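Local coordinates for mandelate racemase/muconate lactonizing protein (Thermobispora bispora, PDB 3VC5) that probably dehydrates D-glucarate to 5-dehydro-4-deoxy-D-glucarate in a magnesium-dependent reaction, as a member of the enolase superfamily, at residues M23-F35 / V80-Y93. Numbering follows the deposited sequence.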
ATOM      1  N   MET A  23      -7.291  10.667 -21.968  1.00 47.77           N
ATOM      2  CA  MET A  23      -8.166   9.497 -21.615  1.00 42.05           C
ATOM      3  C   MET A  23      -9.225   9.871 -20.594  1.00 36.02           C
ATOM      4  O   MET A  23      -9.378   9.242 -19.512  1.00 33.72           O
ATOM      5  CB  MET A  23      -7.335   8.328 -21.114  1.00 42.38           C
ATOM      6  CG  MET A  23      -6.333   7.839 -22.133  1.00 52.18           C
ATOM      7  SD  MET A  23      -6.387   6.053 -22.218  1.00 60.86           S
ATOM      8  CE  MET A  23      -8.004   5.812 -22.950  1.00 64.05           C
ATOM      9  N   LEU A  24      -9.986  10.883 -20.958  1.00 34.12           N
ATOM     10  CA  LEU A  24     -11.053  11.402 -20.127  1.00 31.26           C
ATOM     11  C   LEU A  24     -12.267  10.503 -20.259  1.00 29.93           C
ATOM     12  O   LEU A  24     -12.540   9.945 -21.343  1.00 32.55           O
ATOM     13  CB  LEU A  24     -11.397  12.834 -20.577  1.00 35.04           C
ATOM     14  CG  LEU A  24     -10.256  13.859 -20.477  1.00 38.41           C
ATOM     15  CD1 LEU A  24     -10.768  15.252 -20.822  1.00 44.45           C
ATOM     16  CD2 LEU A  24      -9.627  13.845 -19.078  1.00 41.45           C
ATOM     17  N   ILE A  25     -12.986  10.348 -19.154  1.00 31.69           N
ATOM     18  CA  ILE A  25     -14.232   9.615 -19.157  1.00 30.07           C
ATOM     19  C   ILE A  25     -15.288  10.438 -19.905  1.00 33.00           C
ATOM     20  O   ILE A  25     -15.517  11.599 -19.584  1.00 34.10           O
ATOM     21  CB  ILE A  25     -14.687   9.350 -17.707  1.00 28.09           C
ATOM     22  CG1 ILE A  25     -13.730   8.382 -17.015  1.00 28.77           C
ATOM     23  CG2 ILE A  25     -16.127   8.855 -17.649  1.00 26.50           C
ATOM     24  CD1 ILE A  25     -13.946   8.346 -15.479  1.00 31.91           C
ATOM     25  N   ARG A  26     -15.923   9.820 -20.903  1.00 30.08           N
ATOM     26  CA  ARG A  26     -17.015  10.428 -21.666  1.00 30.20           C
ATOM     27  C   ARG A  26     -18.364  10.068 -21.049  1.00 30.21           C
ATOM     28  O   ARG A  26     -19.256  10.927 -20.916  1.00 35.61           O
ATOM     29  CB  ARG A  26     -16.999   9.958 -23.132  1.00 32.89           C
ATOM     30  CG  ARG A  26     -18.028  10.679 -24.017  1.00 44.59           C
ATOM     31  CD  ARG A  26     -18.562   9.783 -25.140  1.00 62.95           C
ATOM     32  NE  ARG A  26     -17.499   9.068 -25.846  1.00 72.58           N
ATOM     33  CZ  ARG A  26     -17.647   7.875 -26.426  1.00 74.97           C
ATOM     34  NH1 ARG A  26     -16.620   7.307 -27.047  1.00 68.68           N
ATOM     35  NH2 ARG A  26     -18.816   7.243 -26.379  1.00 74.43           N
ATOM     36  N   GLU A  27     -18.526   8.797 -20.668  1.00 32.04           N
ATOM     37  CA  GLU A  27     -19.811   8.356 -20.118  1.00 32.12           C
ATOM     38  C   GLU A  27     -19.601   7.133 -19.229  1.00 28.37           C
ATOM     39  O   GLU A  27     -18.594   6.413 -19.362  1.00 29.67           O
ATOM     40  CB  GLU A  27     -20.868   8.099 -21.212  1.00 39.67           C
ATOM     41  CG  GLU A  27     -20.747   6.763 -21.887  1.00 42.66           C
ATOM     42  CD  GLU A  27     -21.793   6.523 -22.981  1.00 47.22           C
ATOM     43  OE1 GLU A  27     -22.914   6.037 -22.685  1.00 48.47           O
ATOM     44  OE2 GLU A  27     -21.476   6.796 -24.151  1.00 52.24           O
ATOM     45  N   VAL A  28     -20.538   6.907 -18.313  1.00 28.43           N
ATOM     46  CA  VAL A  28     -20.447   5.768 -17.404  1.00 26.22           C
ATOM     47  C   VAL A  28     -21.832   5.139 -17.387  1.00 25.78           C
ATOM     48  O   VAL A  28     -22.819   5.792 -17.017  1.00 32.93           O
ATOM     49  CB  VAL A  28     -20.015   6.183 -15.980  1.00 25.40           C
ATOM     50  CG1 VAL A  28     -19.892   4.929 -15.093  1.00 27.58           C
ATOM     51  CG2 VAL A  28     -18.670   6.928 -16.032  1.00 27.16           C
ATOM     52  N   ARG A  29     -21.914   3.903 -17.874  1.00 24.01           N
ATOM     53  CA  ARG A  29     -23.184   3.207 -17.982  1.00 23.54           C
ATOM     54  C   ARG A  29     -23.355   2.346 -16.754  1.00 22.61           C
ATOM     55  O   ARG A  29     -22.437   1.618 -16.379  1.00 29.28           O
ATOM     56  CB  ARG A  29     -23.155   2.323 -19.228  1.00 25.09           C
ATOM     57  CG  ARG A  29     -22.862   3.127 -20.489  1.00 26.14           C
ATOM     58  CD  ARG A  29     -22.480   2.187 -21.672  1.00 28.25           C
ATOM     59  NE  ARG A  29     -22.216   2.976 -22.879  1.00 30.93           N
ATOM     60  CZ  ARG A  29     -21.553   2.535 -23.945  1.00 35.59           C
ATOM     61  NH1 ARG A  29     -21.020   1.312 -23.955  1.00 35.89           N
ATOM     62  NH2 ARG A  29     -21.391   3.338 -24.999  1.00 36.00           N
ATOM     63  N   VAL A  30     -24.515   2.445 -16.120  1.00 24.87           N
ATOM     64  CA  VAL A  30     -24.778   1.710 -14.895  1.00 21.50           C
ATOM     65  C   VAL A  30     -26.003   0.839 -15.100  1.00 23.49           C
ATOM     66  O   VAL A  30     -27.071   1.349 -15.421  1.00 25.62           O
ATOM     67  CB  VAL A  30     -25.016   2.679 -13.699  1.00 21.77           C
ATOM     68  CG1 VAL A  30     -25.360   1.853 -12.438  1.00 24.06           C
ATOM     69  CG2 VAL A  30     -23.790   3.571 -13.468  1.00 24.99           C
ATOM     70  N   THR A  31     -25.832  -0.480 -14.934  1.00 23.06           N
ATOM     71  CA  THR A  31     -26.882  -1.455 -15.225  1.00 23.98           C
ATOM     72  C   THR A  31     -27.118  -2.445 -14.092  1.00 23.83           C
ATOM     73  O   THR A  31     -26.273  -3.315 -13.844  1.00 24.10           O
ATOM     74  CB  THR A  31     -26.530  -2.251 -16.505  1.00 22.83           C
ATOM     75  OG1 THR A  31     -26.190  -1.320 -17.545  1.00 25.42           O
ATOM     76  CG2 THR A  31     -27.729  -3.123 -16.967  1.00 24.67           C
ATOM     77  N   PRO A  32     -28.271  -2.331 -13.403  1.00 23.77           N
ATOM     78  CA  PRO A  32     -28.531  -3.338 -12.372  1.00 23.44           C
ATOM     79  C   PRO A  32     -28.938  -4.645 -13.040  1.00 23.54           C
ATOM     80  O   PRO A  32     -29.623  -4.635 -14.079  1.00 24.24           O
ATOM     81  CB  PRO A  32     -29.681  -2.723 -11.563  1.00 23.61           C
ATOM     82  CG  PRO A  32     -30.443  -1.846 -12.602  1.00 22.80           C
ATOM     83  CD  PRO A  32     -29.367  -1.341 -13.541  1.00 24.74           C
ATOM     84  N   VAL A  33     -28.543  -5.769 -12.440  1.00 22.56           N
ATOM     85  CA  VAL A  33     -28.829  -7.105 -13.003  1.00 22.52           C
ATOM     86  C   VAL A  33     -29.278  -8.014 -11.875  1.00 23.28           C
ATOM     87  O   VAL A  33     -28.976  -7.756 -10.676  1.00 23.18           O
ATOM     88  CB  VAL A  33     -27.579  -7.731 -13.690  1.00 21.24           C
ATOM     89  CG1 VAL A  33     -27.175  -6.927 -14.932  1.00 23.16           C
ATOM     90  CG2 VAL A  33     -26.402  -7.882 -12.704  1.00 22.72           C
ATOM     91  N   ALA A  34     -30.023  -9.055 -12.231  1.00 21.75           N
ATOM     92  CA  ALA A  34     -30.382 -10.095 -11.254  1.00 21.54           C
ATOM     93  C   ALA A  34     -30.136 -11.433 -11.895  1.00 23.50           C
ATOM     94  O   ALA A  34     -30.320 -11.588 -13.123  1.00 25.15           O
ATOM     95  CB  ALA A  34     -31.847  -9.982 -10.813  1.00 23.55           C
ATOM     96  N   PHE A  35     -29.723 -12.411 -11.084  1.00 21.97           N
ATOM     97  CA  PHE A  35     -29.484 -13.757 -11.621  1.00 23.54           C
ATOM     98  C   PHE A  35     -29.867 -14.796 -10.560  1.00 24.11           C
ATOM     99  O   PHE A  35     -30.038 -14.449  -9.389  1.00 24.21           O
ATOM    100  CB  PHE A  35     -28.034 -13.909 -12.094  1.00 23.15           C
ATOM    101  CG  PHE A  35     -27.025 -13.402 -11.092  1.00 20.49           C
ATOM    102  CD1 PHE A  35     -26.564 -14.253 -10.070  1.00 22.23           C
ATOM    103  CD2 PHE A  35     -26.507 -12.101 -11.200  1.00 22.62           C
ATOM    104  CE1 PHE A  35     -25.622 -13.771  -9.101  1.00 24.32           C
ATOM    105  CE2 PHE A  35     -25.579 -11.625 -10.280  1.00 22.83           C
ATOM    106  CZ  PHE A  35     -25.129 -12.463  -9.235  1.00 21.86           C
ATOM    107  N   VAL A  80     -24.289   4.611  -6.753  1.00 22.81           N
ATOM    108  CA  VAL A  80     -23.431   4.332  -7.890  1.00 23.07           C
ATOM    109  C   VAL A  80     -23.922   5.164  -9.087  1.00 23.33           C
ATOM    110  O   VAL A  80     -23.103   5.742  -9.815  1.00 24.37           O
ATOM    111  CB  VAL A  80     -23.399   2.826  -8.202  1.00 21.89           C
ATOM    112  CG1 VAL A  80     -22.653   2.529  -9.515  1.00 23.51           C
ATOM    113  CG2 VAL A  80     -22.740   2.040  -7.049  1.00 23.51           C
ATOM    114  N   ARG A  81     -25.237   5.240  -9.296  1.00 22.41           N
ATOM    115  CA  ARG A  81     -25.757   6.075 -10.383  1.00 24.59           C
ATOM    116  C   ARG A  81     -25.388   7.540 -10.176  1.00 26.15           C
ATOM    117  O   ARG A  81     -24.948   8.220 -11.107  1.00 28.46           O
ATOM    118  CB  ARG A  81     -27.272   5.947 -10.488  1.00 26.47           C
ATOM    119  CG  ARG A  81     -27.741   4.609 -11.057  1.00 28.75           C
ATOM    120  CD  ARG A  81     -29.258   4.667 -11.248  1.00 31.23           C
ATOM    121  NE  ARG A  81     -29.780   3.541 -11.996  1.00 35.85           N
ATOM    122  CZ  ARG A  81     -30.781   2.773 -11.594  1.00 40.06           C
ATOM    123  NH1 ARG A  81     -31.410   3.014 -10.443  1.00 41.89           N
ATOM    124  NH2 ARG A  81     -31.159   1.761 -12.367  1.00 41.02           N
ATOM    125  N   ALA A  82     -25.576   8.042  -8.960  1.00 26.57           N
ATOM    126  CA  ALA A  82     -25.264   9.447  -8.694  1.00 25.49           C
ATOM    127  C   ALA A  82     -23.772   9.753  -8.923  1.00 25.79           C
ATOM    128  O   ALA A  82     -23.408  10.765  -9.549  1.00 28.38           O
ATOM    129  CB  ALA A  82     -25.657   9.790  -7.264  1.00 28.25           C
ATOM    130  N   ALA A  83     -22.900   8.875  -8.435  1.00 25.84           N
ATOM    131  CA  ALA A  83     -21.469   9.057  -8.650  1.00 26.22           C
ATOM    132  C   ALA A  83     -21.110   8.957 -10.140  1.00 25.55           C
ATOM    133  O   ALA A  83     -20.327   9.774 -10.663  1.00 28.00           O
ATOM    134  CB  ALA A  83     -20.666   8.040  -7.820  1.00 25.37           C
ATOM    135  N   ALA A  84     -21.703   7.984 -10.841  1.00 24.91           N
ATOM    136  CA  ALA A  84     -21.403   7.779 -12.242  1.00 26.23           C
ATOM    137  C   ALA A  84     -21.676   9.048 -13.041  1.00 29.83           C
ATOM    138  O   ALA A  84     -20.896   9.408 -13.920  1.00 31.33           O
ATOM    139  CB  ALA A  84     -22.230   6.632 -12.802  1.00 26.65           C
ATOM    140  N   ALA A  85     -22.781   9.725 -12.717  1.00 28.60           N
ATOM    141  CA  ALA A  85     -23.205  10.916 -13.454  1.00 29.12           C
ATOM    142  C   ALA A  85     -22.223  12.082 -13.301  1.00 29.27           C
ATOM    143  O   ALA A  85     -22.237  13.022 -14.121  1.00 32.69           O
ATOM    144  CB  ALA A  85     -24.617  11.338 -13.015  1.00 32.25           C
ATOM    145  N   ARG A  86     -21.370  12.013 -12.271  1.00 29.79           N
ATOM    146  CA  ARG A  86     -20.437  13.084 -11.964  1.00 28.30           C
ATOM    147  C   ARG A  86     -18.982  12.746 -12.353  1.00 29.88           C
ATOM    148  O   ARG A  86     -18.068  13.506 -12.029  1.00 36.62           O
ATOM    149  CB  ARG A  86     -20.550  13.518 -10.488  1.00 33.61           C
ATOM    150  CG  ARG A  86     -21.951  13.992 -10.093  1.00 39.55           C
ATOM    151  CD  ARG A  86     -22.004  15.478  -9.858  1.00 57.27           C
ATOM    152  NE  ARG A  86     -21.092  15.902  -8.792  1.00 67.17           N
ATOM    153  CZ  ARG A  86     -21.426  16.019  -7.505  1.00 66.08           C
ATOM    154  NH1 ARG A  86     -22.662  15.744  -7.098  1.00 64.62           N
ATOM    155  NH2 ARG A  86     -20.521  16.417  -6.618  1.00 60.32           N
ATOM    156  N   LEU A  87     -18.757  11.621 -13.053  1.00 28.75           N
ATOM    157  CA  LEU A  87     -17.398  11.254 -13.476  1.00 29.77           C
ATOM    158  C   LEU A  87     -16.947  11.735 -14.869  1.00 29.99           C
ATOM    159  O   LEU A  87     -15.740  11.872 -15.112  1.00 32.17           O
ATOM    160  CB  LEU A  87     -17.169   9.745 -13.373  1.00 28.36           C
ATOM    161  CG  LEU A  87     -17.290   9.150 -11.970  1.00 27.03           C
ATOM    162  CD1 LEU A  87     -16.920   7.677 -11.991  1.00 27.70           C
ATOM    163  CD2 LEU A  87     -16.429   9.887 -10.943  1.00 26.89           C
ATOM    164  N   PRO A  88     -17.899  11.991 -15.791  1.00 32.14           N
ATOM    165  CA  PRO A  88     -17.397  12.487 -17.073  1.00 32.12           C
ATOM    166  C   PRO A  88     -16.484  13.703 -16.907  1.00 31.69           C
ATOM    167  O   PRO A  88     -16.766  14.611 -16.100  1.00 33.44           O
ATOM    168  CB  PRO A  88     -18.689  12.809 -17.849  1.00 32.52           C
ATOM    169  CG  PRO A  88     -19.668  11.719 -17.303  1.00 32.91           C
ATOM    170  CD  PRO A  88     -19.357  11.733 -15.827  1.00 29.09           C
ATOM    171  N   GLY A  89     -15.381  13.701 -17.644  1.00 32.42           N
ATOM    172  CA  GLY A  89     -14.444  14.838 -17.639  1.00 33.80           C
ATOM    173  C   GLY A  89     -13.212  14.535 -16.801  1.00 32.91           C
ATOM    174  O   GLY A  89     -12.185  15.211 -16.921  1.00 36.79           O
ATOM    175  N   LEU A  90     -13.324  13.525 -15.929  1.00 32.34           N
ATOM    176  CA  LEU A  90     -12.170  13.072 -15.150  1.00 31.82           C
ATOM    177  C   LEU A  90     -11.366  12.047 -15.941  1.00 30.11           C
ATOM    178  O   LEU A  90     -11.906  11.277 -16.756  1.00 30.50           O
ATOM    179  CB  LEU A  90     -12.589  12.496 -13.783  1.00 33.45           C
ATOM    180  CG  LEU A  90     -13.268  13.444 -12.780  1.00 33.81           C
ATOM    181  CD1 LEU A  90     -13.632  12.747 -11.475  1.00 33.32           C
ATOM    182  CD2 LEU A  90     -12.410  14.693 -12.519  1.00 35.09           C
ATOM    183  N   ASP A  91     -10.067  12.047 -15.696  1.00 30.33           N
ATOM    184  CA  ASP A  91      -9.142  11.159 -16.369  1.00 27.53           C
ATOM    185  C   ASP A  91      -9.081   9.785 -15.672  1.00 26.82           C
ATOM    186  O   ASP A  91      -9.135   9.729 -14.454  1.00 30.54           O
ATOM    187  CB  ASP A  91      -7.781  11.841 -16.307  1.00 33.94           C
ATOM    188  CG  ASP A  91      -6.763  11.143 -17.106  1.00 39.64           C
ATOM    189  OD1 ASP A  91      -6.501  11.587 -18.233  1.00 51.35           O
ATOM    190  OD2 ASP A  91      -6.234  10.152 -16.611  1.00 40.71           O
ATOM    191  N   VAL A  92      -8.976   8.695 -16.435  1.00 26.61           N
ATOM    192  CA  VAL A  92      -8.981   7.336 -15.847  1.00 25.59           C
ATOM    193  C   VAL A  92      -7.725   6.981 -15.025  1.00 23.78           C
ATOM    194  O   VAL A  92      -7.717   5.970 -14.307  1.00 26.70           O
ATOM    195  CB  VAL A  92      -9.205   6.216 -16.910  1.00 27.35           C
ATOM    196  CG1 VAL A  92     -10.564   6.369 -17.623  1.00 29.53           C
ATOM    197  CG2 VAL A  92      -8.035   6.150 -17.913  1.00 31.08           C
ATOM    198  N   TYR A  93      -6.655   7.783 -15.123  1.00 24.82           N
ATOM    199  CA  TYR A  93      -5.484   7.592 -14.255  1.00 25.00           C
ATOM    200  C   TYR A  93      -5.674   8.359 -12.961  1.00 25.68           C
ATOM    201  O   TYR A  93      -4.926   8.140 -11.994  1.00 27.05           O
ATOM    202  CB  TYR A  93      -4.182   8.075 -14.931  1.00 25.14           C
ATOM    203  CG  TYR A  93      -3.796   7.227 -16.111  1.00 25.92           C
ATOM    204  CD1 TYR A  93      -2.954   6.134 -15.960  1.00 30.19           C
ATOM    205  CD2 TYR A  93      -4.299   7.507 -17.385  1.00 27.23           C
ATOM    206  CE1 TYR A  93      -2.600   5.323 -17.066  1.00 29.72           C
ATOM    207  CE2 TYR A  93      -3.965   6.712 -18.477  1.00 29.40           C
ATOM    208  CZ  TYR A  93      -3.122   5.623 -18.312  1.00 29.31           C
ATOM    209  OH  TYR A  93      -2.794   4.847 -19.410  1.00 34.88           O
TER
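Ile-25, Val-28 and Val-30 pack against Ala-84 and Leu-87 in the N-terminal capping domain of the enolase superfamily fold. Here strand 25-36, an outermost strand, within this chain, of the three-stranded antiparallel sheet, runs nearly antiparallel to the end of helix 74-85 (170° between the axes of 25-35 and 80-85).

Three backbone hydrogen bonds tie Met-23 and Ile-25, just before and at the start of the strand, to the chain after the helix. Ile-25 N gives a nearly straight bond to Leu-90 O (2.8 Å). Val-92 N reaches Met-23 O at 3.2 Å. These two bonds flank Leu-24 and Asp-91, which form a single beta bridge. Gly-89 N, in the type II turn from Leu-87 to Leu-90, donates to Ile-25 O (2.9 Å).

The remaining contacts are mostly apolar. Ile-25 lays CG1 against Val-92 CG1 (3.8 Å), while its CD1 faces Leu-87 CB. Val-28 puts CG1 on Ala-84 CB, in the last turn of the helix, and CG2 beside Leu-87 CB (4.2 Å), just beyond it. The Val-30 methyls divide likewise: CG1, anti to the backbone N (chi1 177°), meets Val-80 CG1 and Arg-81 CG, and CG2 presses on Ala-84. The extended Arg-81 carries its NH2 to Pro-32 CG (3.7 Å).

Asp-91 OD2 accepts from Tyr-93 N in an Asx turn and also forms a salt bridge with Arg-148 of the second subunit. The tightest carbon pair is Val-30 CG2 and Ala-84 CB, 3.5 Å apart.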